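Local atomic coordinates of leucine-rich repeat protein TpLRR (Treponema pallidum, PDB entry 6MLX), a protein that is of unknown function but is a secreted, probably periplasmic, protein built from BspA-type leucine-rich repeats, a scaffold commonly used for binding. Residues A[46-51]-A[73-78]; A[67-72]-A[90-95]; A[83-88]-A[106-111]; A[122-127]-A[145-150]; A[149-154]-A[166-171]. One frame throughout, in Å; residues are numbered along the deposited sequence.

Interaction 1 of 5, residues A[46-51]-A[73-78]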
# COMPACT_ATOMS: atom_id res chain seq x y z
N VAL A 46 5.29 17.41 -0.04
CA VAL A 46 4.46 16.80 0.99
C VAL A 46 3.43 15.80 0.46
O VAL A 46 2.80 15.10 1.27
CB VAL A 46 3.74 17.87 1.84
CG1 VAL A 46 4.75 18.71 2.60
CG2 VAL A 46 2.89 18.75 0.95
N GLU A 47 3.23 15.72 -0.85
CA GLU A 47 2.18 14.86 -1.38
C GLU A 47 2.56 14.36 -2.77
O GLU A 47 3.14 15.10 -3.57
CB GLU A 47 0.85 15.60 -1.42
CG GLU A 47 -0.30 14.84 -2.06
CD GLU A 47 -1.63 15.55 -1.90
OE1 GLU A 47 -2.55 15.30 -2.70
OE2 GLU A 47 -1.75 16.37 -0.97
N VAL A 48 2.25 13.09 -3.04
CA VAL A 48 2.27 12.54 -4.40
C VAL A 48 0.82 12.41 -4.85
O VAL A 48 0.10 11.53 -4.38
CB VAL A 48 3.00 11.19 -4.46
CG1 VAL A 48 2.95 10.63 -5.89
CG2 VAL A 48 4.43 11.29 -3.97
N ALA A 49 0.40 13.28 -5.77
CA ALA A 49 -1.01 13.43 -6.12
C ALA A 49 -1.55 12.25 -6.92
O ALA A 49 -0.80 11.39 -7.43
CB ALA A 49 -1.24 14.72 -6.91
N THR A 50 -2.87 12.21 -7.02
CA THR A 50 -3.63 11.28 -7.85
C THR A 50 -2.94 11.00 -9.18
O THR A 50 -2.64 11.92 -9.95
CB THR A 50 -5.03 11.87 -8.09
OG1 THR A 50 -5.77 11.86 -6.85
CG2 THR A 50 -5.79 11.06 -9.12
N LYS A 51 -2.66 9.72 -9.46
CA LYS A 51 -2.16 9.23 -10.75
C LYS A 51 -0.83 9.87 -11.17
O LYS A 51 -0.51 9.91 -12.36
CB LYS A 51 -3.20 9.44 -11.87
CG LYS A 51 -4.53 8.73 -11.68
CD LYS A 51 -5.54 9.01 -12.83
CE LYS A 51 -5.91 7.71 -13.57
NZ LYS A 51 -7.41 7.53 -13.78
N GLN A 73 -4.70 8.68 -4.87
CA GLN A 73 -5.32 7.51 -5.49
C GLN A 73 -4.64 7.18 -6.82
O GLN A 73 -4.24 8.06 -7.58
CB GLN A 73 -6.81 7.75 -5.71
CG GLN A 73 -7.12 8.83 -6.74
CD GLN A 73 -8.49 8.69 -7.37
OE1 GLN A 73 -9.46 8.41 -6.68
NE2 GLN A 73 -8.58 8.88 -8.69
N HIS A 74 -4.49 5.88 -7.08
CA HIS A 74 -3.89 5.39 -8.33
C HIS A 74 -2.52 6.02 -8.59
O HIS A 74 -2.09 6.11 -9.75
CB HIS A 74 -4.82 5.64 -9.54
CG HIS A 74 -6.15 4.94 -9.47
ND1 HIS A 74 -6.37 3.69 -10.00
CD2 HIS A 74 -7.34 5.35 -8.97
CE1 HIS A 74 -7.63 3.35 -9.80
NE2 HIS A 74 -8.24 4.33 -9.18
N ALA A 75 -1.82 6.47 -7.54
CA ALA A 75 -0.56 7.19 -7.75
C ALA A 75 0.46 6.36 -8.53
O ALA A 75 1.15 6.88 -9.41
CB ALA A 75 0.05 7.62 -6.42
N PHE A 76 0.59 5.07 -8.21
CA PHE A 76 1.52 4.21 -8.93
C PHE A 76 0.80 3.07 -9.64
O PHE A 76 1.41 2.05 -9.93
CB PHE A 76 2.59 3.67 -7.99
CG PHE A 76 3.40 4.74 -7.32
CD1 PHE A 76 4.55 5.23 -7.92
CD2 PHE A 76 3.01 5.26 -6.10
CE1 PHE A 76 5.30 6.22 -7.30
CE2 PHE A 76 3.75 6.24 -5.47
CZ PHE A 76 4.90 6.72 -6.07
N ASP A 77 -0.50 3.23 -9.90
CA ASP A 77 -1.26 2.28 -10.69
C ASP A 77 -0.55 2.01 -12.02
O ASP A 77 -0.26 2.94 -12.77
CB ASP A 77 -2.66 2.85 -10.92
CG ASP A 77 -3.62 1.86 -11.59
OD1 ASP A 77 -3.19 0.84 -12.16
OD2 ASP A 77 -4.84 2.13 -11.54
N GLY A 78 -0.21 0.74 -12.26
CA GLY A 78 0.40 0.36 -13.52
C GLY A 78 1.91 0.47 -13.60
O GLY A 78 2.47 0.31 -14.69
O HOH W 1 -5.54 11.50 -4.23

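Interaction 2 of 5, residues A[67-72]-A[90-95]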
# COMPACT_ATOMS: atom_id res chain seq x y z
N SER A 67 9.30 14.23 4.00
CA SER A 67 8.27 15.26 3.98
C SER A 67 6.96 14.79 3.35
O SER A 67 5.94 15.46 3.52
CB SER A 67 8.80 16.48 3.22
OG SER A 67 9.52 16.05 2.06
N VAL A 68 6.95 13.67 2.63
CA VAL A 68 5.72 13.24 1.97
C VAL A 68 4.78 12.64 3.00
O VAL A 68 5.11 11.66 3.68
CB VAL A 68 6.00 12.25 0.83
CG1 VAL A 68 4.69 11.61 0.39
CG2 VAL A 68 6.65 12.98 -0.34
N ARG A 69 3.58 13.21 3.10
CA ARG A 69 2.57 12.80 4.06
C ARG A 69 1.50 11.92 3.44
O ARG A 69 0.84 11.16 4.16
CB ARG A 69 1.90 14.04 4.66
CG ARG A 69 2.84 14.95 5.43
CD ARG A 69 3.07 14.41 6.84
NE ARG A 69 3.94 15.26 7.67
CZ ARG A 69 5.26 15.12 7.78
NH1 ARG A 69 5.91 14.17 7.11
NH2 ARG A 69 5.96 15.96 8.55
N MET A 70 1.33 11.99 2.12
CA MET A 70 0.15 11.46 1.46
C MET A 70 0.52 10.92 0.08
O MET A 70 1.21 11.60 -0.68
CB MET A 70 -0.91 12.57 1.32
CG MET A 70 -1.87 12.36 0.17
SD MET A 70 -3.06 11.15 0.69
CE MET A 70 -3.93 12.11 1.93
N ILE A 71 0.05 9.72 -0.23
CA ILE A 71 0.14 9.16 -1.58
C ILE A 71 -1.29 9.01 -2.11
O ILE A 71 -2.09 8.25 -1.54
CB ILE A 71 0.89 7.82 -1.61
CG1 ILE A 71 2.33 8.03 -1.15
CG2 ILE A 71 0.85 7.19 -3.00
CD1 ILE A 71 3.14 6.75 -1.05
N GLY A 72 -1.61 9.75 -3.18
CA GLY A 72 -2.97 9.85 -3.67
C GLY A 72 -3.43 8.64 -4.47
O GLY A 72 -2.68 7.70 -4.74
N GLY A 90 7.62 10.14 7.17
CA GLY A 90 6.48 11.04 7.30
C GLY A 90 5.14 10.49 6.79
O GLY A 90 4.11 11.10 7.07
N LEU A 91 5.14 9.37 6.06
CA LEU A 91 3.92 8.96 5.36
C LEU A 91 2.78 8.64 6.34
O LEU A 91 2.96 7.88 7.30
CB LEU A 91 4.20 7.76 4.46
CG LEU A 91 2.98 7.25 3.66
CD1 LEU A 91 2.50 8.28 2.64
CD2 LEU A 91 3.29 5.93 2.97
N ARG A 92 1.61 9.23 6.09
CA ARG A 92 0.42 9.02 6.91
C ARG A 92 -0.69 8.25 6.22
O ARG A 92 -1.43 7.53 6.90
CB ARG A 92 -0.18 10.37 7.36
CG ARG A 92 0.83 11.44 7.70
CD ARG A 92 1.12 11.46 9.19
NE ARG A 92 -0.08 11.92 9.86
CZ ARG A 92 -0.40 11.54 11.09
NH1 ARG A 92 0.41 10.72 11.75
NH2 ARG A 92 -1.52 11.99 11.65
N GLU A 93 -0.85 8.39 4.90
CA GLU A 93 -2.00 7.84 4.20
C GLU A 93 -1.60 7.41 2.79
O GLU A 93 -0.85 8.11 2.10
CB GLU A 93 -3.15 8.84 4.12
CG GLU A 93 -4.40 8.32 3.39
CD GLU A 93 -5.60 9.26 3.53
OE1 GLU A 93 -5.42 10.33 4.11
OE2 GLU A 93 -6.72 8.92 3.08
N ILE A 94 -2.13 6.27 2.37
CA ILE A 94 -2.01 5.77 1.01
C ILE A 94 -3.43 5.58 0.50
O ILE A 94 -4.17 4.74 1.03
CB ILE A 94 -1.21 4.46 0.94
CG1 ILE A 94 0.18 4.64 1.54
CG2 ILE A 94 -1.10 3.98 -0.49
CD1 ILE A 94 0.99 3.37 1.60
N ARG A 95 -3.81 6.35 -0.52
CA ARG A 95 -5.18 6.36 -1.00
C ARG A 95 -5.43 5.20 -1.97
O ARG A 95 -4.53 4.45 -2.35
CB ARG A 95 -5.51 7.71 -1.62
CG ARG A 95 -5.55 8.80 -0.58
CD ARG A 95 -6.20 10.08 -1.04
NE ARG A 95 -6.57 10.86 0.14
CZ ARG A 95 -6.72 12.18 0.16
NH1 ARG A 95 -6.52 12.88 -0.95
NH2 ARG A 95 -7.05 12.80 1.29

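Interaction 3 of 5, residues A[83-88]-A[106-111]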
# COMPACT_ATOMS: atom_id res chain seq x y z
N ALA A 83 9.97 -2.39 -8.31
CA ALA A 83 10.44 -3.44 -7.41
C ALA A 83 10.74 -2.95 -6.00
O ALA A 83 10.66 -3.74 -5.06
CB ALA A 83 11.71 -4.10 -7.98
N ARG A 84 11.11 -1.69 -5.83
CA ARG A 84 11.35 -1.14 -4.51
C ARG A 84 10.82 0.27 -4.45
O ARG A 84 10.91 1.02 -5.42
CB ARG A 84 12.83 -1.13 -4.15
CG ARG A 84 13.37 -2.46 -3.87
CD ARG A 84 14.86 -2.35 -3.66
NE ARG A 84 15.43 -3.61 -3.20
CZ ARG A 84 15.29 -4.07 -1.96
NH1 ARG A 84 14.58 -3.37 -1.08
NH2 ARG A 84 15.84 -5.23 -1.63
N ILE A 85 10.26 0.63 -3.30
CA ILE A 85 9.88 2.00 -3.03
C ILE A 85 10.24 2.29 -1.58
O ILE A 85 9.82 1.56 -0.67
CB ILE A 85 8.39 2.28 -3.32
CG1 ILE A 85 8.04 3.72 -2.92
CG2 ILE A 85 7.49 1.26 -2.62
CD1 ILE A 85 6.74 4.24 -3.55
N GLU A 86 11.03 3.33 -1.36
CA GLU A 86 11.45 3.72 -0.02
C GLU A 86 10.37 4.62 0.55
O GLU A 86 10.19 5.76 0.08
CB GLU A 86 12.81 4.42 -0.04
CG GLU A 86 14.00 3.52 -0.41
CD GLU A 86 14.03 2.20 0.37
OE1 GLU A 86 13.90 2.25 1.62
OE2 GLU A 86 14.23 1.13 -0.27
N LEU A 87 9.66 4.12 1.53
CA LEU A 87 8.64 5.06 1.97
C LEU A 87 9.20 5.94 3.07
O LEU A 87 10.02 5.48 3.89
CB LEU A 87 7.40 4.33 2.46
CG LEU A 87 6.72 3.46 1.40
CD1 LEU A 87 5.49 2.76 1.96
CD2 LEU A 87 6.35 4.30 0.19
N PRO A 88 8.79 7.19 3.13
CA PRO A 88 9.30 8.08 4.17
C PRO A 88 8.70 7.76 5.54
O PRO A 88 7.59 7.24 5.64
CB PRO A 88 8.83 9.46 3.69
CG PRO A 88 7.56 9.19 2.95
CD PRO A 88 7.78 7.84 2.27
N ALA A 106 7.88 -6.76 -4.71
CA ALA A 106 8.02 -8.01 -3.98
C ALA A 106 7.94 -7.81 -2.48
O ALA A 106 7.64 -8.76 -1.74
CB ALA A 106 9.34 -8.70 -4.33
N GLY A 107 8.20 -6.59 -2.02
CA GLY A 107 8.17 -6.30 -0.60
C GLY A 107 8.03 -4.81 -0.41
O GLY A 107 8.31 -4.01 -1.31
N ILE A 108 7.57 -4.44 0.78
CA ILE A 108 7.43 -3.03 1.11
C ILE A 108 7.48 -2.91 2.63
O ILE A 108 6.98 -3.78 3.35
CB ILE A 108 6.14 -2.45 0.50
CG1 ILE A 108 6.09 -0.93 0.63
CG2 ILE A 108 4.91 -3.10 1.12
CD1 ILE A 108 4.89 -0.34 -0.10
N VAL A 109 8.16 -1.88 3.11
CA VAL A 109 8.31 -1.64 4.54
C VAL A 109 7.51 -0.40 4.89
O VAL A 109 7.79 0.70 4.38
CB VAL A 109 9.78 -1.47 4.95
CG1 VAL A 109 9.86 -1.17 6.43
CG2 VAL A 109 10.60 -2.71 4.60
N PHE A 110 6.51 -0.56 5.72
CA PHE A 110 5.66 0.57 6.05
C PHE A 110 6.23 1.36 7.22
O PHE A 110 6.69 0.78 8.20
CB PHE A 110 4.27 0.11 6.42
CG PHE A 110 3.49 -0.43 5.27
CD1 PHE A 110 3.23 0.35 4.16
CD2 PHE A 110 2.99 -1.72 5.30
CE1 PHE A 110 2.50 -0.14 3.10
CE2 PHE A 110 2.25 -2.21 4.26
CZ PHE A 110 2.00 -1.43 3.16
N PRO A 111 6.18 2.69 7.14
CA PRO A 111 6.74 3.52 8.21
C PRO A 111 5.87 3.51 9.46
O PRO A 111 4.66 3.29 9.41
CB PRO A 111 6.77 4.93 7.60
CG PRO A 111 5.71 4.90 6.57
CD PRO A 111 5.71 3.50 6.00
O HOH W 2 9.76 -1.93 -1.73
O HOH W 3 9.80 -0.41 1.30
O HOH W 4 10.35 1.95 3.06

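Interaction 4 of 5, residues A[122-127]-A[145-150]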
# COMPACT_ATOMS: atom_id res chain seq x y z
N PHE A 122 -3.12 -2.44 -2.76
CA PHE A 122 -2.18 -3.40 -3.32
C PHE A 122 -2.90 -4.45 -4.16
O PHE A 122 -2.41 -5.57 -4.32
CB PHE A 122 -1.34 -4.03 -2.21
CG PHE A 122 -0.53 -3.02 -1.45
CD1 PHE A 122 0.63 -2.48 -1.99
CD2 PHE A 122 -0.97 -2.56 -0.21
CE1 PHE A 122 1.36 -1.52 -1.31
CE2 PHE A 122 -0.24 -1.61 0.48
CZ PHE A 122 0.91 -1.07 -0.07
N SER A 123 -4.06 -4.08 -4.70
CA SER A 123 -4.80 -4.95 -5.62
C SER A 123 -3.90 -5.39 -6.76
O SER A 123 -3.22 -4.58 -7.39
CB SER A 123 -6.03 -4.20 -6.16
OG SER A 123 -6.77 -5.03 -7.05
N SER A 124 -3.87 -6.70 -7.01
CA SER A 124 -3.08 -7.30 -8.10
C SER A 124 -1.58 -7.03 -7.96
O SER A 124 -0.86 -7.00 -8.96
CB SER A 124 -3.57 -6.83 -9.47
OG SER A 124 -4.83 -7.39 -9.78
N CYS A 125 -1.09 -6.85 -6.74
CA CYS A 125 0.36 -6.83 -6.52
C CYS A 125 0.83 -8.28 -6.40
O CYS A 125 1.02 -8.82 -5.31
CB CYS A 125 0.71 -5.99 -5.30
SG CYS A 125 0.65 -4.23 -5.65
N GLY A 126 1.05 -8.90 -7.56
CA GLY A 126 1.23 -10.33 -7.65
C GLY A 126 2.58 -10.84 -7.19
O GLY A 126 2.77 -12.06 -7.16
N SER A 127 3.53 -9.96 -6.86
CA SER A 127 4.83 -10.40 -6.36
C SER A 127 5.00 -10.18 -4.87
O SER A 127 6.02 -10.61 -4.31
CB SER A 127 5.97 -9.69 -7.11
OG SER A 127 6.01 -10.05 -8.47
N PHE A 145 -5.53 -6.07 -0.17
CA PHE A 145 -4.59 -7.04 -0.71
C PHE A 145 -5.28 -8.02 -1.66
O PHE A 145 -4.90 -9.19 -1.76
CB PHE A 145 -3.89 -7.77 0.44
CG PHE A 145 -3.16 -6.84 1.34
CD1 PHE A 145 -1.91 -6.34 0.98
CD2 PHE A 145 -3.74 -6.41 2.53
CE1 PHE A 145 -1.23 -5.46 1.81
CE2 PHE A 145 -3.07 -5.52 3.37
CZ PHE A 145 -1.82 -5.05 3.00
N ARG A 146 -6.29 -7.53 -2.38
CA ARG A 146 -7.00 -8.34 -3.37
C ARG A 146 -6.03 -8.87 -4.42
O ARG A 146 -5.20 -8.12 -4.94
CB ARG A 146 -8.10 -7.50 -4.03
CG ARG A 146 -8.98 -8.25 -5.03
CD ARG A 146 -9.92 -7.27 -5.79
NE ARG A 146 -10.58 -6.32 -4.90
CZ ARG A 146 -11.58 -6.63 -4.08
NH1 ARG A 146 -12.03 -7.88 -4.03
NH2 ARG A 146 -12.14 -5.71 -3.29
N ASP A 147 -6.12 -10.16 -4.71
CA ASP A 147 -5.33 -10.79 -5.78
C ASP A 147 -3.83 -10.63 -5.59
O ASP A 147 -3.08 -10.54 -6.57
CB ASP A 147 -5.73 -10.24 -7.15
CG ASP A 147 -7.18 -10.37 -7.40
OD1 ASP A 147 -7.74 -11.44 -7.11
OD2 ASP A 147 -7.77 -9.38 -7.87
N CYS A 148 -3.36 -10.58 -4.34
CA CYS A 148 -1.93 -10.69 -4.06
C CYS A 148 -1.60 -12.18 -4.01
O CYS A 148 -1.56 -12.82 -2.96
CB CYS A 148 -1.58 -9.95 -2.78
SG CYS A 148 -1.71 -8.12 -2.97
N ALA A 149 -1.39 -12.75 -5.20
CA ALA A 149 -1.33 -14.20 -5.32
C ALA A 149 -0.07 -14.80 -4.68
O ALA A 149 -0.05 -16.00 -4.41
CB ALA A 149 -1.41 -14.62 -6.79
N GLU A 150 0.96 -14.00 -4.43
CA GLU A 150 2.16 -14.50 -3.79
C GLU A 150 2.27 -14.12 -2.31
O GLU A 150 3.23 -14.52 -1.65
CB GLU A 150 3.40 -14.03 -4.56
CG GLU A 150 3.55 -14.70 -5.94
CD GLU A 150 3.85 -16.19 -5.90
OE1 GLU A 150 4.25 -16.71 -4.83
OE2 GLU A 150 3.66 -16.86 -6.94
O HOH W 5 -7.13 -7.12 -8.41

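Interaction 5 of 5, residues A[149-154]-A[166-171]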
# COMPACT_ATOMS: atom_id res chain seq x y z
N ALA A 149 -1.39 -12.75 -5.20
CA ALA A 149 -1.33 -14.20 -5.32
C ALA A 149 -0.07 -14.80 -4.68
O ALA A 149 -0.05 -16.00 -4.41
CB ALA A 149 -1.41 -14.62 -6.79
N GLU A 150 0.96 -14.00 -4.43
CA GLU A 150 2.16 -14.50 -3.79
C GLU A 150 2.27 -14.12 -2.31
O GLU A 150 3.23 -14.52 -1.65
CB GLU A 150 3.40 -14.03 -4.56
CG GLU A 150 3.55 -14.70 -5.94
CD GLU A 150 3.85 -16.19 -5.90
OE1 GLU A 150 4.25 -16.71 -4.83
OE2 GLU A 150 3.66 -16.86 -6.94
N LEU A 151 1.29 -13.36 -1.80
CA LEU A 151 1.25 -12.94 -0.40
C LEU A 151 1.19 -14.14 0.53
O LEU A 151 0.17 -14.83 0.58
CB LEU A 151 0.05 -12.03 -0.17
CG LEU A 151 -0.13 -11.48 1.24
CD1 LEU A 151 1.15 -10.78 1.67
CD2 LEU A 151 -1.31 -10.53 1.26
N ALA A 152 2.26 -14.38 1.28
CA ALA A 152 2.35 -15.53 2.17
C ALA A 152 2.08 -15.19 3.63
O ALA A 152 1.56 -16.03 4.37
CB ALA A 152 3.73 -16.19 2.06
N SER A 153 2.41 -13.98 4.06
CA SER A 153 2.42 -13.63 5.48
C SER A 153 1.99 -12.18 5.66
O SER A 153 2.56 -11.28 5.04
CB SER A 153 3.82 -13.82 6.08
OG SER A 153 3.83 -13.44 7.44
N VAL A 154 1.02 -11.96 6.54
CA VAL A 154 0.55 -10.62 6.90
C VAL A 154 0.50 -10.53 8.41
O VAL A 154 -0.14 -11.36 9.07
CB VAL A 154 -0.85 -10.31 6.32
CG1 VAL A 154 -1.36 -8.98 6.87
CG2 VAL A 154 -0.81 -10.28 4.81
N GLY A 166 -13.50 -8.33 1.41
CA GLY A 166 -12.56 -8.87 0.44
C GLY A 166 -11.11 -8.52 0.68
O GLY A 166 -10.32 -8.47 -0.26
N LEU A 167 -10.75 -8.26 1.95
CA LEU A 167 -9.40 -7.78 2.26
C LEU A 167 -8.33 -8.70 1.66
O LEU A 167 -7.38 -8.22 1.04
CB LEU A 167 -9.22 -7.65 3.77
CG LEU A 167 -7.84 -7.18 4.26
CD1 LEU A 167 -7.52 -5.80 3.71
CD2 LEU A 167 -7.81 -7.16 5.77
N PHE A 168 -8.48 -10.01 1.82
CA PHE A 168 -7.51 -10.98 1.31
C PHE A 168 -8.09 -11.85 0.19
O PHE A 168 -7.66 -12.99 -0.01
CB PHE A 168 -6.98 -11.86 2.44
CG PHE A 168 -6.29 -11.09 3.53
CD1 PHE A 168 -5.09 -10.43 3.29
CD2 PHE A 168 -6.85 -11.01 4.80
CE1 PHE A 168 -4.45 -9.72 4.29
CE2 PHE A 168 -6.22 -10.30 5.82
CZ PHE A 168 -5.03 -9.64 5.56
N GLU A 169 -9.07 -11.33 -0.54
CA GLU A 169 -9.67 -12.08 -1.64
C GLU A 169 -8.64 -12.43 -2.70
O GLU A 169 -7.90 -11.56 -3.18
CB GLU A 169 -10.83 -11.28 -2.24
CG GLU A 169 -11.53 -11.99 -3.38
CD GLU A 169 -12.61 -11.12 -4.00
OE1 GLU A 169 -13.48 -10.59 -3.27
OE2 GLU A 169 -12.55 -10.93 -5.23
N GLY A 170 -8.57 -13.70 -3.06
CA GLY A 170 -7.64 -14.15 -4.07
C GLY A 170 -6.21 -14.32 -3.60
O GLY A 170 -5.32 -14.47 -4.44
N CYS A 171 -5.96 -14.31 -2.28
CA CYS A 171 -4.62 -14.51 -1.75
C CYS A 171 -4.42 -16.00 -1.55
O CYS A 171 -4.46 -16.54 -0.45
CB CYS A 171 -4.42 -13.72 -0.45
SG CYS A 171 -4.42 -11.92 -0.71

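Interaction 1 of 5, residues A[46-51]-A[73-78]
Lys-51 reaches the segment 73-78 through its backbone: its N-H bonds to Gln-73 O at 3.0 Å, nearly in line with the C=O bond. This is the tight part of the contact. The alpha carbons of Thr-50 and Lys-51 press on the carbonyl oxygens of Gln-73 and His-74, Lys-51 CA lying 3.3 Å from His-74 O with its hydrogen aimed at that oxygen. Just inside, Val-48 sends CG1 to Ala-75 CB at 4.2 Å and to the CZ end of the Phe-76 ring. A branched valine and a small alanine suit this buried margin, and Phe-76 also meets the rings of Phe-53 and Phe-99 along the core.

The outer side is looser and more polar. Gln-73 has CG between its backbone N and carbonyl carbon (chi1 67°), which brings that methylene within 3.3 Å of Thr-50 OG1; the two side chains cross obliquely, with Thr-50 CG2 near the Gln-73 amide nitrogen. A water is held by Thr-50 OG1 at 2.7 Å and accepts the N-H of Gln-73. Lys-51 runs alongside His-74, CG against CB at 3.8 Å, while its ammonium group stays clear of the imidazole. That ring is steadied by His-74 ND1 donating to Asp-77 OD2 at 2.7 Å, on the anti lone pair and close to the ring plane.

Successive turns are thus joined by main-chain polarity and a shared water, while apolar groups seal the inside; the carboxylate of Asp-77 would probably favour a proton on ND1 of His-74.

Interaction 2 of 5, residues A[67-72]-A[90-95]
Met-70 folds back over Arg-95, its CE methyl 3.1 Å above one face of the guanidinium and offset toward the rim. The two side chains cross at about a right angle. Bends at chi2 (78°) and chi3 of Met-70 carry the methyl there, a contact that suits a flexible, polarisable thioether. Glu-93 runs beside Met-70 in the same direction, and its OE1 lies 3.2 Å from the same CE. Its other oxygen, OE2, sits at the guanidinium edge in a long salt bridge (3.5 Å) with Arg-95 NE, which would help fix how the guanidinium turns.

On the other face of the sheet, Ile-71 and Leu-91 also cross nearly perpendicularly, CG1 meeting CD1 at 3.8 Å in the buried interior. Farther back, Arg-69 crosses Arg-92 with guanidinium planes 75° apart, and its NH1 passes 3.2 Å from Gly-90 CA, where the bare glycine lets it lie close.

Between these layers Ile-71 N bonds to Glu-93 O at 3.0 Å and Arg-95 N to Ile-71 O at 2.8 Å, while Arg-69 O receives Arg-92 N and, weakly, Glu-93 N. Met-70 pairs with Glu-93 and Ile-71 with Ile-94: the parallel ladder between successive coils of a leucine-rich repeat solenoid.

Interaction 3 of 5, residues A[83-88]-A[106-111]
Ala-106 opens the second segment beside Ala-83; the two alanines lie abreast without a direct bond, their CA atoms 6.2 Å apart. Gly-107 follows, and its carbonyl oxygen accepts a hydrogen bond from a water 2.6 Å away, which in turn accepts the N-H of Ile-85.

Ile-108 turns the contact inward. With CG1 anti to its backbone N (chi1 -170°), it lies beside Ile-85 and points the same way, so that CD1 reaches Ile-85 CG2 at 4.0 Å. The same CD1 meets Leu-87 CD1 at 3.8 Å, the two side chains running at a slant to each other. An unbranched tip on a beta-branched stem fits this place, since it can touch two neighbours at once.

Val-109 takes part through its main chain. A second water accepts its N-H at 2.9 Å and donates to Ile-85 O; a third donates to Val-109 O and accepts Leu-87 N-H at 2.7 Å. Phe-110 then brings CD1 to Leu-87 CD1, and beyond the contact its ring packs on Leu-133 and Pro-134. Pro-111 ends the walk: its ring carbon CD rests on Leu-87 CB, and its CB approaches Pro-88 O to 3.1 Å. A proline brings no N-H, and this carbonyl meets C-H groups instead.

With Ile-85 and Ile-108 CA 7.0 Å apart, the parallel backbones are too distant for direct pairing; a file of three waters replaces the sheet bonds, and the apolar side chains supply the dry inner half of the joint.

Interaction 4 of 5, residues A[122-127]-A[145-150]
Phe-122 and Phe-145 bury the most surface of any residues in this contact. Their rings point the same way and are almost parallel, the planes 7° apart, but they are slid past each other with centroids at 5.6 Å. Overlap is therefore slight, and the touch is made by Phe-122 CD2 on Phe-145 CE1 at 3.5 Å. In both residues CG stands anti to the carbonyl carbon (chi1 -60° and -58°), so equal torsions on equivalent turns put the rings in file. A flat, wholly apolar ring suits this buried row, which Phe-99 continues beyond Phe-122.

Each phenylalanine begins a type II turn, closing at Cys-125 and at Cys-148. Such stacked turns, repeated at a spacing of 23 residues, belong to one side of a leucine-rich repeat solenoid, where phenylalanines from successive coils form a spine. One main-chain bond ties the coils: Ser-124 N donates to Arg-146 O at 2.8 Å. Ser-123 CA lies 3.3 Å from the same oxygen. The compact Cys-148 fills the inner corner, with SG 4.0 Å from Cys-125 CB.

Gly-126 gives up nearly as much surface, through its backbone: its O lies 3.0 Å from Glu-150 CG, the aliphatic part of an acidic side chain. On the polar rim a water lies between the hydroxyls of Ser-123 and Ser-124 and Asp-147 OD2, though its distances to Ser-123 OG and Asp-147 OD2 are too short to be relied on. The aliphatic chain of Arg-146 passes by this water, and its guanidinium goes on to form salt bridges with Asp-120 and with Glu-169 of the next coil.

Interaction 5 of 5, residues A[149-154]-A[166-171]
Val-154 and Phe-168 approach each other from opposite directions, the valine branches meeting the ring obliquely, and apolar contacts of this kind dominate the pairing. Val-154 uses both branches: CG2 lies 3.7 Å from Phe-168 CE1, and CG1 is 4.0 Å from Phe-168 CZ. Both lie on the same side of the ring plane, near the CE1-CZ bond, a place that suits valine, whose two branches start at CB and can both reach the ring. Phe-168 gets there because CG is anti to its carbonyl carbon (chi1 -59°), which sends the ring across toward the strand. The opposite ring face is taken by its sequence neighbour Leu-167, whose CG sits 3.8 Å above the centre.

Leu-151 adds a second apolar group. Its CD2 touches the sulfur of Cys-171, SG, at 3.9 Å, and the same methyl lies 4.3 Å from Phe-168 CD1. Cysteine, small and weakly polar, fits at the end of the turn against the leucine methyl.

The main chains touch only loosely, Gly-170 O lying 4.1 Å from Ala-149 CA, and they do not bond to each other. Main-chain bonding is instead internal to 166-171, where a type I turn from Gly-166 to Glu-169 is closed by Glu-169 N on Gly-166 O at 3.1 Å. A type II turn from Phe-168 to Cys-171 follows, and glycine suits the positive phi (79°) at Gly-170.

Around this core, strand 153-155 lies between strands 130-132 and 176-178. Leu-151 and Val-154 rest on Val-131 from one side, and Leu-177 of the other strand packs on both Val-154 and Phe-168.

Overall arrangement
From the N terminus, interaction 1 closes a loop from strand 43-48 to the segment 73-78. Interaction 2 starts at 67-72, before that loop has closed, so the two cross; interaction 3 crosses interaction 2 in the same way, starting at 83-88 and ending at 106-111. Interaction 4, 122-150, follows in series, and interaction 5 begins where it ends, sharing Ala-149 and Glu-150; none nests within another. Val-48 O and Gly-72 N link interactions 1 and 2, while Phe-110 against Phe-122 joins 3 to 4. Together they tie successive solenoid coils, with interactions 1 and 5 centred about 23 Å apart.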